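Local coordinates for protein methyltransferase WBDD (Escherichia coli, PDB 4AZS) that is a bifunctional kinase and methyltransferase that regulates the chain length of the O antigen, at residues A441-Q444 and R449-F452. Sequence-based numbering, arbitrary orientation.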
ATOM      1  N   ALA A 441      -3.945 -20.412  76.947  1.00 33.92           N
ATOM      2  CA  ALA A 441      -4.217 -21.637  77.706  1.00 33.83           C
ATOM      3  C   ALA A 441      -4.099 -22.826  76.809  1.00 31.54           C
ATOM      4  O   ALA A 441      -3.624 -23.860  77.212  1.00 31.84           O
ATOM      5  CB  ALA A 441      -5.592 -21.614  78.372  1.00 34.86           C
ATOM      6  N   VAL A 442      -4.518 -22.691  75.568  1.00 33.65           N
ATOM      7  CA  VAL A 442      -4.500 -23.834  74.699  1.00 32.15           C
ATOM      8  C   VAL A 442      -3.072 -24.214  74.442  1.00 33.92           C
ATOM      9  O   VAL A 442      -2.729 -25.415  74.424  1.00 35.09           O
ATOM     10  CB  VAL A 442      -5.169 -23.575  73.347  1.00 31.49           C
ATOM     11  CG1 VAL A 442      -4.945 -24.761  72.422  1.00 32.37           C
ATOM     12  CG2 VAL A 442      -6.640 -23.301  73.518  1.00 30.75           C
ATOM     13  N   TRP A 443      -2.240 -23.200  74.235  1.00 36.23           N
ATOM     14  CA  TRP A 443      -0.836 -23.419  73.951  1.00 42.19           C
ATOM     15  C   TRP A 443      -0.079 -24.061  75.071  1.00 41.73           C
ATOM     16  O   TRP A 443       0.913 -24.676  74.814  1.00 41.67           O
ATOM     17  CB  TRP A 443      -0.137 -22.135  73.490  1.00 51.20           C
ATOM     18  CG  TRP A 443      -0.202 -22.004  71.989  1.00 64.52           C
ATOM     19  CD1 TRP A 443      -1.312 -21.639  71.216  1.00 67.99           C
ATOM     20  CD2 TRP A 443       0.859 -22.290  71.014  1.00 73.27           C
ATOM     21  NE1 TRP A 443      -1.013 -21.653  69.873  1.00 74.54           N
ATOM     22  CE2 TRP A 443       0.274 -22.028  69.678  1.00 80.83           C
ATOM     23  CE3 TRP A 443       2.178 -22.703  71.102  1.00 78.53           C
ATOM     24  CZ2 TRP A 443       0.999 -22.192  68.514  1.00 80.86           C
ATOM     25  CZ3 TRP A 443       2.899 -22.859  69.917  1.00 84.71           C
ATOM     26  CH2 TRP A 443       2.321 -22.603  68.656  1.00 87.03           C
ATOM     27  N   GLN A 444      -0.557 -23.965  76.306  1.00 38.94           N
ATOM     28  CA  GLN A 444       0.125 -24.610  77.434  1.00 39.07           C
ATOM     29  C   GLN A 444      -0.248 -26.085  77.556  1.00 37.88           C
ATOM     30  O   GLN A 444       0.256 -26.756  78.432  1.00 35.51           O
ATOM     31  CB  GLN A 444      -0.247 -23.933  78.746  1.00 37.93           C
ATOM     32  CG  GLN A 444       0.135 -22.472  78.803  1.00 42.06           C
ATOM     33  CD  GLN A 444       1.539 -22.258  78.300  1.00 47.21           C
ATOM     34  OE1 GLN A 444       2.486 -22.871  78.799  1.00 52.47           O
ATOM     35  NE2 GLN A 444       1.671 -21.460  77.260  1.00 51.45           N
ATOM     36  N   ARG A 449      -3.522 -33.349  73.551  1.00 41.00           N
ATOM     37  CA  ARG A 449      -4.813 -32.943  74.113  1.00 40.61           C
ATOM     38  C   ARG A 449      -5.536 -31.889  73.291  1.00 39.17           C
ATOM     39  O   ARG A 449      -6.653 -31.518  73.639  1.00 41.22           O
ATOM     40  CB  ARG A 449      -4.664 -32.475  75.578  1.00 42.89           C
ATOM     41  CG  ARG A 449      -4.470 -33.635  76.524  1.00 45.62           C
ATOM     42  CD  ARG A 449      -4.242 -33.252  77.984  1.00 50.67           C
ATOM     43  NE  ARG A 449      -5.258 -32.340  78.506  1.00 56.21           N
ATOM     44  CZ  ARG A 449      -6.360 -32.679  79.204  1.00 58.15           C
ATOM     45  NH1 ARG A 449      -6.657 -33.955  79.476  1.00 58.06           N
ATOM     46  NH2 ARG A 449      -7.191 -31.715  79.641  1.00 48.54           N
ATOM     47  N   TRP A 450      -4.936 -31.422  72.194  1.00 36.36           N
ATOM     48  CA  TRP A 450      -5.557 -30.390  71.364  1.00 37.16           C
ATOM     49  C   TRP A 450      -6.677 -30.993  70.545  1.00 37.90           C
ATOM     50  O   TRP A 450      -6.446 -31.955  69.799  1.00 39.18           O
ATOM     51  CB  TRP A 450      -4.570 -29.779  70.396  1.00 35.41           C
ATOM     52  CG  TRP A 450      -3.556 -28.876  71.006  1.00 36.22           C
ATOM     53  CD1 TRP A 450      -3.062 -28.907  72.286  1.00 35.56           C
ATOM     54  CD2 TRP A 450      -2.840 -27.781  70.343  1.00 40.02           C
ATOM     55  NE1 TRP A 450      -2.126 -27.940  72.454  1.00 38.98           N
ATOM     56  CE2 TRP A 450      -1.930 -27.242  71.327  1.00 38.06           C
ATOM     57  CE3 TRP A 450      -2.854 -27.232  69.065  1.00 41.27           C
ATOM     58  CZ2 TRP A 450      -1.094 -26.177  71.049  1.00 39.80           C
ATOM     59  CZ3 TRP A 450      -1.991 -26.178  68.782  1.00 40.94           C
ATOM     60  CH2 TRP A 450      -1.148 -25.646  69.757  1.00 40.94           C
ATOM     61  N   ASN A 451      -7.891 -30.467  70.702  1.00 36.77           N
ATOM     62  CA  ASN A 451      -9.058 -30.927  69.898  1.00 37.94           C
ATOM     63  C   ASN A 451     -10.174 -29.964  70.120  1.00 36.29           C
ATOM     64  O   ASN A 451      -9.986 -28.984  70.850  1.00 33.51           O
ATOM     65  CB  ASN A 451      -9.477 -32.350  70.250  1.00 38.67           C
ATOM     66  CG  ASN A 451      -9.946 -32.486  71.680  1.00 39.94           C
ATOM     67  OD1 ASN A 451     -10.620 -31.628  72.209  1.00 43.05           O
ATOM     68  ND2 ASN A 451      -9.580 -33.569  72.309  1.00 41.60           N
ATOM     69  N   PHE A 452     -11.293 -30.149  69.411  1.00 35.77           N
ATOM     70  CA  PHE A 452     -12.301 -29.075  69.407  1.00 33.63           C
ATOM     71  C   PHE A 452     -13.149 -29.067  70.645  1.00 32.52           C
ATOM     72  O   PHE A 452     -13.608 -28.028  71.038  1.00 35.49           O
ATOM     73  CB  PHE A 452     -13.125 -29.067  68.134  1.00 35.43           C
ATOM     74  CG  PHE A 452     -12.383 -28.496  66.966  1.00 34.51           C
ATOM     75  CD1 PHE A 452     -12.403 -27.135  66.719  1.00 36.57           C
ATOM     76  CD2 PHE A 452     -11.598 -29.311  66.162  1.00 36.67           C
ATOM     77  CE1 PHE A 452     -11.707 -26.604  65.634  1.00 38.62           C
ATOM     78  CE2 PHE A 452     -10.910 -28.785  65.058  1.00 37.81           C
ATOM     79  CZ  PHE A 452     -10.960 -27.430  64.811  1.00 37.21           C
TER
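Trp450 drives the far edge of its indole against the face of Trp443, with CH2 standing 3.9 Å from CE2 of Trp443 and above the middle of that ring. The planes meet at 65°, a T-shaped pair in which the five-membered ring of Trp443 receives the six-membered ring of Trp450, centroids 5.1 Å apart. The same indole offers one of its own faces to Val442: Val442 CG1 lies 4.2 Å from the centroid of the five-membered ring of Trp450 and 14° off its normal, a CH-pi contact. Val442 presents this methyl because CG1 is anti to the backbone N (chi1 172°). A branched, compact side chain suits a place against the face of a broad ring, while a tryptophan suits the 450 position because its indole joins a broad apolar surface to a single N-H donor. That N-H, on NE1, is hydrogen-bonded to the carbonyl O of Glu445, in the connection leading out of helix 435-443. Helix 397-410 packs on all three side chains, and Trp443 also meets Trp478 of the second subunit. Edge, face and methyl are thus buried together, so the contact is mainly apolar, held by dispersion with a weak electrostatic pull of C-H groups on ring faces, and the indole's one polar group is satisfied by backbone.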